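Local coordinates for protein glycosyltransferase Gtf1 (Streptococcus pneumoniae, PDB 4PQG) that belongs to the GT-B class of glycosyltransferases, with two Rossmann-like domains and an added extended beta-sheet domain, at residues 30-35 against 223-228; 346-351 against 456-461; 376-379 against 383-386; 401-406 against 471-476. All coordinates share one frame; numbering follows the deposited sequence.

In the fold
Contact 1 lies in the N-terminal half of the two-domain GT-B body, where helix 24-38 packs on a seven-stranded parallel sheet. The 187 residues between its segments include the long antiparallel sheet. Contacts 2, 3 and 4 follow along the chain, around the six-stranded parallel sheet of the second half, with centres about 35 to 39 Å from that of contact 1. Contacts 2 and 3 touch, about 15 Å apart between centres, and contact 3 is nested within the loop closed by contact 2. Contacts 2 and 4 share helix 458-474, alternate along the chain and touch, with Leu346 and Val350 packing on Leu406. Three contacts thus gather in one domain, while contact 1 belongs to the other.

Contact 1 (30-35 against 223-228); sequences AYRAGV and LVILDR
Arg32 of helix 24-38 and Asp227, just past strand 223-226, form a buried salt bridge with two bonds. The guanidinium meets the carboxylate end-on. NH1 of Arg32 donates to OD1 of Asp227 at 2.8 Å. NH2 of Arg32 donates to OD2 of Asp227 at 2.7 Å, with an N-H...O angle of 172°. Both oxygens are met on their syn side, and the two planes are only 17° apart. The Arg32 chain leaves the helix with CG opposite the backbone N and then bends at chi3 (-55°), which turns its flat end along the strand toward Asp227. Over one guanidinium face lies Ile225, whose CG2 is 3.7 Å from NH2 of Arg32.

Further bonds reach outside the pair. NH2 of Arg32 bonds to OD1 of Asn13 on the adjacent strand 10-15. OD1 of Asp227 bonds to NE2 of His250, and OD2 of Asp227 to NE2 of Gln29. His250 neighbours the bound 2-acetamido-2-deoxy-beta-D-glucopyranose, and the Asp227 side chain itself is about 7 Å from that sugar.

Asp227 is therefore gripped by an arginine, a histidine and a glutamine. These bonds should hold the carboxylate in one rotation. Its link to His250 probably helps to position that imidazole beside the sugar, with Arg32 as a second-shell partner tied to the helix.

Contact 2 (346-351 against 456-461); sequences LVKAVI and HVEDQI
Lys348 and Glu458 leave their helices by different first torsions. In Lys348, CG stands opposite the carbonyl carbon (chi1 -59°), and the rest of the chain runs out straight. In Glu458, CG stands opposite the backbone N (chi1 -171°), and the chain is again extended. The two side chains cross at about a right angle and meet at their charged ends.

NZ of Lys348 lies almost evenly between the two carboxylate oxygens. It is 3.1 Å from OE1 of Glu458 and also 3.1 Å from OE2 of Glu458. This is a forked salt bridge, and both of its hydrogen bonds are weak. The aliphatic part of the lysine adds some contact, with CD of Lys348 3.7 Å from OE2 of Glu458. The backbones stay well apart, at 9.0 Å between the CA atoms of these two residues.

The pair lies at the protein surface. Lys348 also touches Ile377 of helix 371-380 and Lys462, one turn further along the helix of Glu458. Glu458 begins its helix, right after Val457 at the N-cap. A carboxylate there would probably be favoured by the helix end.

Helix 343-353 joins the parallel neighbours 330-334 and 361-365, a beta-alpha-beta crossover. A surface ion pair thus links this crossover helix to helix 458-474 in the Rossmann-like C-terminal domain of a GT-B glycosyltransferase.

Contact 3 (376-379 against 383-386); sequences EIIA and AEDY
Ile378 and Ala383 are joined by one backbone hydrogen bond and a small apolar contact. N of Ala383 donates to O of Ile378 at 2.9 Å, and the N-H...O angle of 179° makes it straight. The donor is tilted 24° from the carbonyl plane. Beside this bond, CG2 of Ile378 reaches the returning chain. It packs 4.1 Å from CB of Ala383, 3.4 Å from N of Glu384 and 3.9 Å from CG of Glu384. This methyl therefore lies against both the peptide link and the side chains that flank it. CG2 stands opposite the backbone N of Ile378 and beside its carbonyl carbon, which puts it on the same flank as the O that Ala383 binds.

Glu384 closes the outer side. Its chain bends at chi2 (98°), which folds the carboxylate back over the helix end. OE2 of Glu384 comes to 3.7 Å from CA of Ala379 and 4.1 Å from CB of Ala379. These are van der Waals contacts at an exposed edge.

Further out, N of Tyr386 bonds to O of Ala383 at 3.0 Å, which tightens the turn. His381 ND1 is hydrogen-bonded to O of Ile377. The Tyr386 ring stacks with His354, and the Tyr386 backbone bonds to that of Phe362 on strand 361-365. Ile378 also rests on Ile387 and Leu389 of the following strand.

The contact shapes the tight return from helix 371-380 into edge strand 387-391. Helix and strand complete a beta-alpha-beta crossover from strand 361-365, the repeating element of a Rossmann-like domain.

Contact 4 (401-406 against 471-476); sequences QYEVYL and QLYQEN
Strand 404-406 and the last turn of helix 458-474 pass at 9.3 Å between the CA atoms of Val404 and Leu472, so side chains bridge the gap. Val404 and Leu472 reach toward each other tip to tip. CG2 of Val404 faces both branches of Leu472, 3.8 Å from CD1 of Leu472 and 3.9 Å from CD2 of Leu472. The same CD2 of Leu472 lies 4.1 Å above the plane of the Tyr473 ring, over its centre.

Tyr473 supplies the polar link. Its OH donates to OE1 of Glu403 at 2.8 Å and meets the lone pair anti to the other oxygen. OE1 of Glu403 stays in the ring plane, at the edge, 3.2 Å from CE1 of Tyr473. The carboxylate and ring planes are 32° apart. Glu403 has CG opposite its carbonyl carbon (chi1 -72°) and then runs straight out to the phenol.

OE1 of Glu403 has a stronger partner in the backbone N of Phe329, just before strand 330-334. The Phe329 ring also meets that of Tyr473. Leu478 of helix 478-489 touches Glu403, Val404 and Leu472. On the helix itself, a Schellman motif with Asn476 at positive phi ends the turn that carries Tyr473.

One carboxylate oxygen thus receives both a phenol and a main-chain N-H. It ties the helix end to the start of two neighbouring strands, beside an apolar patch of valine and leucines.

Contact 1 (30-35 against 223-228)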
loop_
_atom_site.group_PDB
_atom_site.type_symbol
_atom_site.label_atom_id
_atom_site.label_comp_id
_atom_site.label_asym_id
_atom_site.label_seq_id
_atom_site.Cartn_x
_atom_site.Cartn_y
_atom_site.Cartn_z
ATOM N N ALA A 30 3.904 6.513 2.914
ATOM C CA ALA A 30 3.916 7.782 2.219
ATOM C C ALA A 30 3.648 8.930 3.198
ATOM O O ALA A 30 4.318 9.964 3.127
ATOM C CB ALA A 30 2.921 7.794 1.074
ATOM N N TYR A 31 2.695 8.755 4.118
ATOM C CA TYR A 31 2.514 9.763 5.168
ATOM C C TYR A 31 3.824 9.987 5.938
ATOM O O TYR A 31 4.257 11.128 6.100
ATOM C CB TYR A 31 1.390 9.387 6.132
ATOM C CG TYR A 31 0.003 9.801 5.669
ATOM C CD1 TYR A 31 -0.432 11.130 5.790
ATOM C CD2 TYR A 31 -0.881 8.862 5.138
ATOM C CE1 TYR A 31 -1.716 11.505 5.393
ATOM C CE2 TYR A 31 -2.156 9.225 4.717
ATOM C CZ TYR A 31 -2.572 10.550 4.846
ATOM O OH TYR A 31 -3.847 10.906 4.438
ATOM N N ARG A 32 4.450 8.899 6.392
ATOM C CA ARG A 32 5.708 8.946 7.155
ATOM C C ARG A 32 6.822 9.670 6.391
ATOM O O ARG A 32 7.583 10.458 6.977
ATOM C CB ARG A 32 6.163 7.537 7.529
ATOM C CG ARG A 32 7.177 7.471 8.672
ATOM C CD ARG A 32 7.675 6.056 8.898
ATOM N NE ARG A 32 6.557 5.136 9.120
ATOM C CZ ARG A 32 6.515 3.883 8.677
ATOM N NH1 ARG A 32 5.446 3.142 8.909
ATOM N NH2 ARG A 32 7.528 3.377 7.980
ATOM N N ALA A 33 6.903 9.412 5.087
ATOM C CA ALA A 33 7.860 10.095 4.225
ATOM C C ALA A 33 7.640 11.599 4.214
ATOM O O ALA A 33 8.609 12.366 4.190
ATOM C CB ALA A 33 7.789 9.543 2.806
ATOM N N GLY A 34 6.370 12.017 4.207
ATOM C CA GLY A 34 6.010 13.436 4.298
ATOM C C GLY A 34 6.483 14.063 5.591
ATOM O O GLY A 34 6.916 15.217 5.608
ATOM N N VAL A 35 6.399 13.301 6.676
ATOM C CA VAL A 35 6.866 13.745 7.989
ATOM C C VAL A 35 8.392 13.875 8.020
ATOM O O VAL A 35 8.929 14.873 8.514
ATOM C CB VAL A 35 6.436 12.784 9.117
ATOM C CG1 VAL A 35 7.197 13.095 10.400
ATOM C CG2 VAL A 35 4.930 12.857 9.352
ATOM N N LEU A 223 18.067 4.178 12.309
ATOM C CA LEU A 223 16.841 3.491 12.678
ATOM C C LEU A 223 16.281 2.690 11.488
ATOM O O LEU A 223 16.100 3.221 10.389
ATOM C CB LEU A 223 15.790 4.501 13.159
ATOM C CG LEU A 223 14.404 3.994 13.611
ATOM C CD1 LEU A 223 14.483 2.917 14.697
ATOM C CD2 LEU A 223 13.518 5.152 14.062
ATOM N N VAL A 224 16.012 1.413 11.729
ATOM C CA VAL A 224 15.328 0.563 10.750
ATOM C C VAL A 224 13.885 0.386 11.232
ATOM O O VAL A 224 13.640 -0.084 12.348
ATOM C CB VAL A 224 16.051 -0.794 10.569
ATOM C CG1 VAL A 224 15.269 -1.720 9.638
ATOM C CG2 VAL A 224 17.460 -0.559 10.026
ATOM N N ILE A 225 12.948 0.804 10.393
ATOM C CA ILE A 225 11.532 0.642 10.670
ATOM C C ILE A 225 10.973 -0.402 9.710
ATOM O O ILE A 225 11.008 -0.234 8.483
ATOM C CB ILE A 225 10.767 1.962 10.518
ATOM C CG1 ILE A 225 11.393 3.036 11.424
ATOM C CG2 ILE A 225 9.282 1.761 10.802
ATOM C CD1 ILE A 225 10.795 4.415 11.278
ATOM N N LEU A 226 10.446 -1.462 10.296
ATOM C CA LEU A 226 9.932 -2.589 9.549
ATOM C C LEU A 226 8.401 -2.573 9.432
ATOM O O LEU A 226 7.679 -2.781 10.414
ATOM C CB LEU A 226 10.406 -3.870 10.219
ATOM C CG LEU A 226 10.199 -5.217 9.534
ATOM C CD1 LEU A 226 10.788 -5.201 8.136
ATOM C CD2 LEU A 226 10.867 -6.287 10.393
ATOM N N ASP A 227 7.922 -2.356 8.220
ATOM C CA ASP A 227 6.480 -2.328 7.963
ATOM C C ASP A 227 5.872 -3.683 7.611
ATOM O O ASP A 227 4.807 -4.063 8.141
ATOM C CB ASP A 227 6.174 -1.270 6.910
ATOM C CG ASP A 227 6.301 0.120 7.480
ATOM O OD1 ASP A 227 5.508 0.406 8.419
ATOM O OD2 ASP A 227 7.195 0.891 7.041
ATOM N N ARG A 228 6.553 -4.401 6.728
ATOM C CA ARG A 228 6.162 -5.739 6.304
ATOM C C ARG A 228 7.419 -6.525 6.031
ATOM O O ARG A 228 8.400 -5.971 5.507
ATOM C CB ARG A 228 5.423 -5.677 5.000
ATOM C CG ARG A 228 3.950 -5.465 5.073
ATOM C CD ARG A 228 3.443 -5.920 3.720
ATOM N NE ARG A 228 2.565 -4.955 3.064
ATOM C CZ ARG A 228 1.244 -5.015 3.134
ATOM N NH1 ARG A 228 0.671 -5.979 3.852
ATOM N NH2 ARG A 228 0.503 -4.118 2.492
#

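Contact 2 (346-351 against 456-461)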
loop_
_atom_site.group_PDB
_atom_site.type_symbol
_atom_site.label_atom_id
_atom_site.label_comp_id
_atom_site.label_asym_id
_atom_site.label_seq_id
_atom_site.Cartn_x
_atom_site.Cartn_y
_atom_site.Cartn_z
ATOM N N LEU A 346 -22.796 -2.301 2.742
ATOM C CA LEU A 346 -23.115 -0.890 2.523
ATOM C C LEU A 346 -24.006 -0.672 1.305
ATOM O O LEU A 346 -24.943 0.148 1.351
ATOM C CB LEU A 346 -21.846 -0.031 2.367
ATOM C CG LEU A 346 -20.922 0.031 3.584
ATOM C CD1 LEU A 346 -19.717 0.902 3.250
ATOM C CD2 LEU A 346 -21.680 0.577 4.791
ATOM N N VAL A 347 -23.703 -1.371 0.213
ATOM C CA VAL A 347 -24.495 -1.231 -1.000
ATOM C C VAL A 347 -25.963 -1.609 -0.720
ATOM O O VAL A 347 -26.876 -0.829 -1.032
ATOM C CB VAL A 347 -23.906 -2.035 -2.195
ATOM C CG1 VAL A 347 -24.870 -2.056 -3.374
ATOM C CG2 VAL A 347 -22.578 -1.435 -2.643
ATOM N N LYS A 348 -26.182 -2.777 -0.110
ATOM C CA LYS A 348 -27.541 -3.217 0.287
ATOM C C LYS A 348 -28.264 -2.262 1.255
ATOM O O LYS A 348 -29.485 -2.061 1.160
ATOM C CB LYS A 348 -27.505 -4.637 0.850
ATOM C CG LYS A 348 -26.951 -5.643 -0.150
ATOM C CD LYS A 348 -27.245 -7.077 0.249
ATOM C CE LYS A 348 -26.864 -8.032 -0.870
ATOM N NZ LYS A 348 -27.378 -9.396 -0.564
ATOM N N ALA A 349 -27.505 -1.668 2.175
ATOM C CA ALA A 349 -28.035 -0.665 3.088
ATOM C C ALA A 349 -28.481 0.585 2.335
ATOM O O ALA A 349 -29.564 1.134 2.612
ATOM C CB ALA A 349 -27.003 -0.310 4.148
ATOM N N VAL A 350 -27.661 1.019 1.379
ATOM C CA VAL A 350 -27.963 2.204 0.577
ATOM C C VAL A 350 -29.187 1.970 -0.316
ATOM O O VAL A 350 -30.047 2.841 -0.398
ATOM C CB VAL A 350 -26.732 2.722 -0.212
ATOM C CG1 VAL A 350 -27.103 3.867 -1.150
ATOM C CG2 VAL A 350 -25.665 3.194 0.764
ATOM N N ILE A 351 -29.272 0.800 -0.952
ATOM C CA ILE A 351 -30.469 0.403 -1.716
ATOM C C ILE A 351 -31.741 0.529 -0.870
ATOM O O ILE A 351 -32.766 1.019 -1.350
ATOM C CB ILE A 351 -30.348 -1.034 -2.290
ATOM C CG1 ILE A 351 -29.239 -1.094 -3.342
ATOM C CG2 ILE A 351 -31.678 -1.525 -2.884
ATOM C CD1 ILE A 351 -28.754 -2.509 -3.606
ATOM N N HIS A 456 -23.129 -11.862 12.281
ATOM C CA HIS A 456 -23.153 -11.018 11.078
ATOM C C HIS A 456 -24.330 -11.282 10.170
ATOM O O HIS A 456 -24.147 -11.564 8.986
ATOM C CB HIS A 456 -21.839 -11.145 10.296
ATOM C CG HIS A 456 -20.628 -10.649 11.050
ATOM N ND1 HIS A 456 -19.701 -11.479 11.556
ATOM C CD2 HIS A 456 -20.228 -9.358 11.391
ATOM C CE1 HIS A 456 -18.753 -10.762 12.184
ATOM N NE2 HIS A 456 -19.077 -9.465 12.083
ATOM N N VAL A 457 -25.547 -11.200 10.715
ATOM C CA VAL A 457 -26.770 -11.421 9.925
ATOM C C VAL A 457 -26.960 -10.268 8.933
ATOM O O VAL A 457 -27.190 -9.126 9.328
ATOM C CB VAL A 457 -28.030 -11.562 10.820
ATOM C CG1 VAL A 457 -29.257 -11.906 9.980
ATOM C CG2 VAL A 457 -27.807 -12.602 11.914
ATOM N N GLU A 458 -26.862 -10.582 7.646
ATOM C CA GLU A 458 -26.933 -9.584 6.581
ATOM C C GLU A 458 -28.202 -8.714 6.599
ATOM O O GLU A 458 -28.114 -7.490 6.492
ATOM C CB GLU A 458 -26.750 -10.245 5.217
ATOM C CG GLU A 458 -26.587 -9.253 4.081
ATOM C CD GLU A 458 -26.729 -9.891 2.713
ATOM O OE1 GLU A 458 -27.861 -10.275 2.337
ATOM O OE2 GLU A 458 -25.711 -9.998 2.003
ATOM N N ASP A 459 -29.372 -9.328 6.748
ATOM C CA ASP A 459 -30.623 -8.551 6.843
ATOM C C ASP A 459 -30.643 -7.516 7.970
ATOM O O ASP A 459 -31.112 -6.396 7.765
ATOM C CB ASP A 459 -31.829 -9.476 7.002
ATOM C CG ASP A 459 -32.091 -10.322 5.772
ATOM O OD1 ASP A 459 -31.643 -9.962 4.657
ATOM O OD2 ASP A 459 -32.766 -11.356 5.927
ATOM N N GLN A 460 -30.161 -7.904 9.155
ATOM C CA GLN A 460 -30.042 -7.005 10.313
ATOM C C GLN A 460 -29.070 -5.867 10.050
ATOM O O GLN A 460 -29.341 -4.715 10.397
ATOM C CB GLN A 460 -29.539 -7.757 11.546
ATOM C CG GLN A 460 -30.595 -8.048 12.587
ATOM C CD GLN A 460 -31.537 -9.136 12.135
ATOM O OE1 GLN A 460 -31.261 -10.333 12.317
ATOM N NE2 GLN A 460 -32.659 -8.733 11.534
ATOM N N ILE A 461 -27.929 -6.204 9.456
ATOM C CA ILE A 461 -26.898 -5.212 9.152
ATOM C C ILE A 461 -27.416 -4.148 8.188
ATOM O O ILE A 461 -27.303 -2.958 8.470
ATOM C CB ILE A 461 -25.623 -5.869 8.592
ATOM C CG1 ILE A 461 -24.923 -6.674 9.695
ATOM C CG2 ILE A 461 -24.690 -4.816 7.983
ATOM C CD1 ILE A 461 -23.999 -7.754 9.146
#

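Contact 3 (376-379 against 383-386)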
loop_
_atom_site.group_PDB
_atom_site.type_symbol
_atom_site.label_atom_id
_atom_site.label_comp_id
_atom_site.label_asym_id
_atom_site.label_seq_id
_atom_site.Cartn_x
_atom_site.Cartn_y
_atom_site.Cartn_z
ATOM N N GLU A 376 -22.649 -6.870 -9.423
ATOM C CA GLU A 376 -23.759 -7.808 -9.438
ATOM C C GLU A 376 -24.934 -7.335 -8.560
ATOM O O GLU A 376 -26.080 -7.343 -9.014
ATOM C CB GLU A 376 -23.265 -9.199 -9.039
ATOM C CG GLU A 376 -24.343 -10.234 -8.783
ATOM C CD GLU A 376 -23.767 -11.498 -8.155
ATOM O OE1 GLU A 376 -22.855 -12.099 -8.761
ATOM O OE2 GLU A 376 -24.222 -11.882 -7.051
ATOM N N ILE A 377 -24.641 -6.916 -7.328
ATOM C CA ILE A 377 -25.648 -6.365 -6.424
ATOM C C ILE A 377 -26.329 -5.119 -7.017
ATOM O O ILE A 377 -27.563 -5.002 -6.998
ATOM C CB ILE A 377 -25.059 -6.041 -5.022
ATOM C CG1 ILE A 377 -24.489 -7.308 -4.383
ATOM C CG2 ILE A 377 -26.118 -5.427 -4.108
ATOM C CD1 ILE A 377 -23.640 -7.060 -3.156
ATOM N N ILE A 378 -25.521 -4.206 -7.547
ATOM C CA ILE A 378 -26.012 -2.985 -8.164
ATOM C C ILE A 378 -26.915 -3.300 -9.367
ATOM O O ILE A 378 -28.016 -2.741 -9.479
ATOM C CB ILE A 378 -24.837 -2.063 -8.554
ATOM C CG1 ILE A 378 -24.087 -1.620 -7.294
ATOM C CG2 ILE A 378 -25.314 -0.848 -9.339
ATOM C CD1 ILE A 378 -22.709 -1.039 -7.576
ATOM N N ALA A 379 -26.461 -4.199 -10.243
ATOM C CA ALA A 379 -27.258 -4.612 -11.401
ATOM C C ALA A 379 -28.594 -5.206 -10.963
ATOM O O ALA A 379 -29.643 -4.792 -11.460
ATOM C CB ALA A 379 -26.500 -5.606 -12.266
ATOM N N ALA A 383 -29.541 -0.283 -9.535
ATOM C CA ALA A 383 -29.089 0.854 -8.756
ATOM C C ALA A 383 -27.957 1.642 -9.429
ATOM O O ALA A 383 -27.396 2.562 -8.833
ATOM C CB ALA A 383 -28.692 0.394 -7.355
ATOM N N GLU A 384 -27.651 1.301 -10.678
ATOM C CA GLU A 384 -26.564 1.950 -11.435
ATOM C C GLU A 384 -26.573 3.479 -11.439
ATOM O O GLU A 384 -25.521 4.098 -11.497
ATOM C CB GLU A 384 -26.515 1.452 -12.888
ATOM C CG GLU A 384 -26.199 -0.029 -13.043
ATOM C CD GLU A 384 -27.444 -0.872 -13.237
ATOM O OE1 GLU A 384 -28.517 -0.491 -12.731
ATOM O OE2 GLU A 384 -27.355 -1.923 -13.900
ATOM N N ASP A 385 -27.757 4.083 -11.404
ATOM C CA ASP A 385 -27.870 5.531 -11.511
ATOM C C ASP A 385 -27.493 6.257 -10.229
ATOM O O ASP A 385 -27.201 7.450 -10.268
ATOM C CB ASP A 385 -29.276 5.949 -11.982
ATOM C CG ASP A 385 -29.508 5.655 -13.462
ATOM O OD1 ASP A 385 -28.526 5.381 -14.194
ATOM O OD2 ASP A 385 -30.680 5.697 -13.896
ATOM N N TYR A 386 -27.475 5.538 -9.108
ATOM C CA TYR A 386 -27.169 6.157 -7.816
ATOM C C TYR A 386 -26.077 5.482 -6.963
ATOM O O TYR A 386 -25.672 6.034 -5.928
ATOM C CB TYR A 386 -28.454 6.386 -7.012
ATOM C CG TYR A 386 -29.129 5.160 -6.422
ATOM C CD1 TYR A 386 -28.927 4.810 -5.091
ATOM C CD2 TYR A 386 -30.018 4.386 -7.175
ATOM C CE1 TYR A 386 -29.552 3.703 -4.530
ATOM C CE2 TYR A 386 -30.659 3.277 -6.620
ATOM C CZ TYR A 386 -30.420 2.945 -5.296
ATOM O OH TYR A 386 -31.041 1.859 -4.719
#

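Contact 4 (401-406 against 471-476)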
loop_
_atom_site.group_PDB
_atom_site.type_symbol
_atom_site.label_atom_id
_atom_site.label_comp_id
_atom_site.label_asym_id
_atom_site.label_seq_id
_atom_site.Cartn_x
_atom_site.Cartn_y
_atom_site.Cartn_z
ATOM N N GLN A 401 -16.495 16.872 -1.307
ATOM C CA GLN A 401 -17.595 16.986 -2.278
ATOM C C GLN A 401 -18.830 16.182 -1.829
ATOM O O GLN A 401 -19.877 16.211 -2.476
ATOM C CB GLN A 401 -17.153 16.520 -3.657
ATOM C CG GLN A 401 -16.014 17.337 -4.252
ATOM C CD GLN A 401 -15.614 16.867 -5.637
ATOM O OE1 GLN A 401 -16.433 16.812 -6.552
ATOM N NE2 GLN A 401 -14.338 16.539 -5.802
ATOM N N TYR A 402 -18.701 15.491 -0.702
ATOM C CA TYR A 402 -19.741 14.581 -0.222
ATOM C C TYR A 402 -20.278 14.992 1.149
ATOM O O TYR A 402 -19.716 15.855 1.821
ATOM C CB TYR A 402 -19.203 13.136 -0.182
ATOM C CG TYR A 402 -18.856 12.566 -1.544
ATOM C CD1 TYR A 402 -19.766 11.775 -2.236
ATOM C CD2 TYR A 402 -17.610 12.824 -2.144
ATOM C CE1 TYR A 402 -19.456 11.245 -3.477
ATOM C CE2 TYR A 402 -17.292 12.297 -3.386
ATOM C CZ TYR A 402 -18.222 11.512 -4.045
ATOM O OH TYR A 402 -17.935 10.982 -5.274
ATOM N N GLU A 403 -21.365 14.361 1.576
ATOM C CA GLU A 403 -21.935 14.696 2.858
ATOM C C GLU A 403 -21.539 13.762 3.991
ATOM O O GLU A 403 -21.166 14.239 5.070
ATOM C CB GLU A 403 -23.451 14.852 2.756
ATOM C CG GLU A 403 -23.841 16.126 2.014
ATOM C CD GLU A 403 -25.335 16.387 2.009
ATOM O OE1 GLU A 403 -26.123 15.420 2.124
ATOM O OE2 GLU A 403 -25.721 17.569 1.877
ATOM N N VAL A 404 -21.603 12.450 3.748
ATOM C CA VAL A 404 -21.400 11.464 4.803
ATOM C C VAL A 404 -20.531 10.301 4.293
ATOM O O VAL A 404 -20.664 9.884 3.144
ATOM C CB VAL A 404 -22.746 10.893 5.316
ATOM C CG1 VAL A 404 -22.521 9.802 6.378
ATOM C CG2 VAL A 404 -23.642 12.001 5.878
ATOM N N TYR A 405 -19.667 9.792 5.168
ATOM C CA TYR A 405 -18.813 8.644 4.866
ATOM C C TYR A 405 -19.378 7.399 5.551
ATOM O O TYR A 405 -19.737 7.459 6.725
ATOM C CB TYR A 405 -17.373 8.895 5.357
ATOM C CG TYR A 405 -16.402 7.797 4.954
ATOM C CD1 TYR A 405 -15.595 7.933 3.825
ATOM C CD2 TYR A 405 -16.295 6.616 5.703
ATOM C CE1 TYR A 405 -14.719 6.917 3.442
ATOM C CE2 TYR A 405 -15.431 5.594 5.322
ATOM C CZ TYR A 405 -14.648 5.752 4.194
ATOM O OH TYR A 405 -13.790 4.738 3.817
ATOM N N LEU A 406 -19.409 6.284 4.815
ATOM C CA LEU A 406 -19.830 4.960 5.320
ATOM C C LEU A 406 -18.707 3.898 5.335
ATOM O O LEU A 406 -17.944 3.786 4.399
ATOM C CB LEU A 406 -20.959 4.411 4.442
ATOM C CG LEU A 406 -22.217 5.242 4.194
ATOM C CD1 LEU A 406 -23.174 4.444 3.318
ATOM C CD2 LEU A 406 -22.867 5.612 5.522
ATOM N N GLN A 471 -31.946 8.281 9.688
ATOM C CA GLN A 471 -31.974 9.083 10.909
ATOM C C GLN A 471 -31.112 10.355 10.861
ATOM O O GLN A 471 -31.508 11.404 11.401
ATOM C CB GLN A 471 -31.585 8.235 12.121
ATOM C CG GLN A 471 -31.661 8.983 13.447
ATOM C CD GLN A 471 -31.170 8.155 14.613
ATOM O OE1 GLN A 471 -30.817 6.987 14.457
ATOM N NE2 GLN A 471 -31.145 8.755 15.795
ATOM N N LEU A 472 -29.946 10.272 10.218
ATOM C CA LEU A 472 -29.027 11.420 10.132
ATOM C C LEU A 472 -29.678 12.568 9.373
ATOM O O LEU A 472 -29.578 13.730 9.770
ATOM C CB LEU A 472 -27.707 11.012 9.448
ATOM C CG LEU A 472 -26.572 12.036 9.324
ATOM C CD1 LEU A 472 -25.238 11.294 9.274
ATOM C CD2 LEU A 472 -26.731 12.926 8.091
ATOM N N TYR A 473 -30.345 12.226 8.278
ATOM C CA TYR A 473 -30.999 13.218 7.462
ATOM C C TYR A 473 -32.330 13.672 8.071
ATOM O O TYR A 473 -32.608 14.875 8.136
ATOM C CB TYR A 473 -31.188 12.685 6.049
ATOM C CG TYR A 473 -29.916 12.718 5.234
ATOM C CD1 TYR A 473 -29.473 13.904 4.649
ATOM C CD2 TYR A 473 -29.153 11.565 5.045
ATOM C CE1 TYR A 473 -28.308 13.943 3.894
ATOM C CE2 TYR A 473 -27.987 11.591 4.296
ATOM C CZ TYR A 473 -27.563 12.777 3.723
ATOM O OH TYR A 473 -26.405 12.804 2.975
ATOM N N GLN A 474 -33.120 12.710 8.543
ATOM C CA GLN A 474 -34.466 12.986 9.043
ATOM C C GLN A 474 -34.450 13.768 10.352
ATOM O O GLN A 474 -35.337 14.583 10.581
ATOM C CB GLN A 474 -35.292 11.692 9.154
ATOM C CG GLN A 474 -35.623 11.087 7.789
ATOM C CD GLN A 474 -36.338 9.739 7.847
ATOM O OE1 GLN A 474 -36.198 8.966 8.804
ATOM N NE2 GLN A 474 -37.103 9.445 6.800
ATOM N N GLU A 475 -33.442 13.536 11.196
ATOM C CA GLU A 475 -33.260 14.334 12.415
ATOM C C GLU A 475 -32.343 15.551 12.205
ATOM O O GLU A 475 -31.932 16.194 13.175
ATOM C CB GLU A 475 -32.767 13.468 13.583
ATOM C CG GLU A 475 -33.636 12.244 13.851
ATOM C CD GLU A 475 -33.295 11.530 15.144
ATOM O OE1 GLU A 475 -32.181 11.717 15.674
ATOM O OE2 GLU A 475 -34.147 10.761 15.637
ATOM N N ASN A 476 -32.032 15.859 10.944
ATOM C CA ASN A 476 -31.268 17.056 10.585
ATOM C C ASN A 476 -29.923 17.174 11.290
ATOM O O ASN A 476 -29.575 18.245 11.785
ATOM C CB ASN A 476 -32.093 18.317 10.869
ATOM C CG ASN A 476 -32.567 18.991 9.611
ATOM O OD1 ASN A 476 -33.577 18.590 9.020
ATOM N ND2 ASN A 476 -31.838 20.026 9.184
#